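Local structure of probable ribosomal RNA small subunit methyltransferase (Thermus thermophilus, 2ZWV) at residues 250-255 / 280-285. The protein probably methylates 16S ribosomal RNA of the small subunit, using S-adenosyl-L-methionine as the methyl donor. Numbering follows the deposited sequence.
Sequences PLARMG and LKAQAL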
loop_
_atom_site.group_PDB
_atom_site.type_symbol
_atom_site.label_atom_id
_atom_site.label_comp_id
_atom_site.label_asym_id
_atom_site.label_seq_id
_atom_site.Cartn_x
_atom_site.Cartn_y
_atom_site.Cartn_z
ATOM N N PRO A 250 -3.080 10.064 17.405
ATOM C CA PRO A 250 -3.166 11.322 18.151
ATOM C C PRO A 250 -4.559 11.945 18.070
ATOM O O PRO A 250 -5.100 12.406 19.073
ATOM C CB PRO A 250 -2.100 12.185 17.486
ATOM C CG PRO A 250 -1.068 11.178 17.107
ATOM C CD PRO A 250 -1.909 10.070 16.512
ATOM N N LEU A 251 -5.133 11.949 16.872
ATOM C CA LEU A 251 -6.463 12.511 16.662
ATOM C C LEU A 251 -7.520 11.757 17.464
ATOM O O LEU A 251 -8.439 12.361 18.015
ATOM C CB LEU A 251 -6.812 12.487 15.172
ATOM C CG LEU A 251 -6.048 13.516 14.329
ATOM C CD1 LEU A 251 -6.219 13.227 12.850
ATOM C CD2 LEU A 251 -6.549 14.914 14.672
ATOM N N ALA A 252 -7.386 10.438 17.532
ATOM C CA ALA A 252 -8.332 9.623 18.282
ATOM C C ALA A 252 -8.187 9.915 19.770
ATOM O O ALA A 252 -9.178 9.997 20.499
ATOM C CB ALA A 252 -8.083 8.146 18.014
ATOM N N ARG A 253 -6.945 10.067 20.217
ATOM C CA ARG A 253 -6.686 10.356 21.616
ATOM C C ARG A 253 -7.203 11.747 21.948
ATOM O O ARG A 253 -7.571 12.025 23.090
ATOM C CB ARG A 253 -5.188 10.267 21.909
ATOM C CG ARG A 253 -4.848 10.316 23.391
ATOM C CD ARG A 253 -3.396 9.947 23.628
ATOM N NE ARG A 253 -3.054 9.947 25.046
ATOM C CZ ARG A 253 -1.873 9.570 25.528
ATOM N NH1 ARG A 253 -0.919 9.159 24.703
ATOM N NH2 ARG A 253 -1.647 9.605 26.835
ATOM N N MET A 254 -7.228 12.616 20.941
ATOM C CA MET A 254 -7.712 13.976 21.117
ATOM C C MET A 254 -9.241 13.999 21.195
ATOM O O MET A 254 -9.850 15.060 21.321
ATOM C CB MET A 254 -7.197 14.864 19.977
ATOM C CG MET A 254 -5.693 15.169 20.077
ATOM S SD MET A 254 -4.965 16.014 18.642
ATOM C CE MET A 254 -5.473 17.700 18.945
ATOM N N GLY A 255 -9.851 12.817 21.122
ATOM C CA GLY A 255 -11.299 12.718 21.231
ATOM C C GLY A 255 -12.105 12.669 19.947
ATOM O O GLY A 255 -13.331 12.656 19.996
ATOM N N LEU A 280 -6.877 2.986 22.180
ATOM C CA LEU A 280 -7.598 3.975 21.391
ATOM C C LEU A 280 -8.541 3.264 20.429
ATOM O O LEU A 280 -8.309 2.113 20.056
ATOM C CB LEU A 280 -6.611 4.849 20.612
ATOM C CG LEU A 280 -5.660 5.712 21.452
ATOM C CD1 LEU A 280 -4.635 6.375 20.545
ATOM C CD2 LEU A 280 -6.461 6.755 22.225
ATOM N N LYS A 281 -9.608 3.947 20.032
ATOM C CA LYS A 281 -10.578 3.357 19.121
ATOM C C LYS A 281 -10.782 4.236 17.899
ATOM O O LYS A 281 -10.990 5.446 18.015
ATOM C CB LYS A 281 -11.920 3.154 19.830
ATOM C CG LYS A 281 -12.914 2.283 19.065
ATOM C CD LYS A 281 -12.592 0.796 19.206
ATOM C CE LYS A 281 -13.630 -0.057 18.491
ATOM N NZ LYS A 281 -13.475 -1.515 18.749
ATOM N N ALA A 282 -10.721 3.613 16.728
ATOM C CA ALA A 282 -10.910 4.310 15.462
ATOM C C ALA A 282 -11.135 3.251 14.397
ATOM O O ALA A 282 -10.791 2.088 14.598
ATOM C CB ALA A 282 -9.678 5.135 15.131
ATOM N N GLN A 283 -11.715 3.645 13.270
ATOM C CA GLN A 283 -11.955 2.695 12.192
ATOM C C GLN A 283 -10.748 2.592 11.269
ATOM O O GLN A 283 -10.382 3.554 10.595
ATOM C CB GLN A 283 -13.184 3.104 11.379
ATOM C CG GLN A 283 -14.489 3.056 12.157
ATOM C CD GLN A 283 -15.703 3.157 11.254
ATOM O OE1 GLN A 283 -15.935 2.290 10.410
ATOM N NE2 GLN A 283 -16.481 4.219 11.423
ATOM N N ALA A 284 -10.128 1.418 11.261
ATOM C CA ALA A 284 -8.971 1.163 10.416
ATOM C C ALA A 284 -9.485 0.391 9.210
ATOM O O ALA A 284 -9.590 -0.832 9.245
ATOM C CB ALA A 284 -7.937 0.339 11.175
ATOM N N LEU A 285 -9.802 1.116 8.143
ATOM C CA LEU A 285 -10.347 0.500 6.941
ATOM C C LEU A 285 -9.335 0.212 5.844
ATOM O O LEU A 285 -8.506 1.058 5.503
ATOM C CB LEU A 285 -11.452 1.384 6.357
ATOM C CG LEU A 285 -12.597 1.804 7.272
ATOM C CD1 LEU A 285 -13.533 2.727 6.503
ATOM C CD2 LEU A 285 -13.338 0.573 7.768
#
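The Rossmann-like methyltransferase fold brings the last turn of helix 248-253 against the chain leading into edge strand 283-286, and Leu-280 meets Ala-252 and Arg-253 there. The contact shows how a branched side chain can use helix backbone as well as side chains: Leu-280 CD2 sits 3.7 Å from Arg-253 CA and also 3.7 Å from Arg-253 CB, while CD1 lies farther from that CB, at 4.2 Å. With CG of Arg-253 anti to the backbone N (chi1 -170°), the extended arginine chain runs away past the leucine, leaving only its aliphatic root in touch. Its guanidinium group instead forms a cation-pi contact with Tyr-198 and a weak hydrogen bond from NH1 to Glu-197 O.

In this fold the helix precedes strand 257-262, which pairs in parallel with 283-286; helix 265-277 makes the crossover between the two strands, and its Leu-275 touches both Leu-280 and Ala-282. The methyl of Ala-252 faces the incoming chain, CB lying 4.4 Å from Leu-280 CB and 4.5 Å from Ala-282 CB, with Lys-281 O at 4.0 Å. The two CB pairs are loose apolar contacts at the surface. Just beyond, the helix ends in a Schellman motif: Gly-255, at positive phi (96°), donates its N-H to Ala-252 O over 3.0 Å, turning the chain toward strand 257-262.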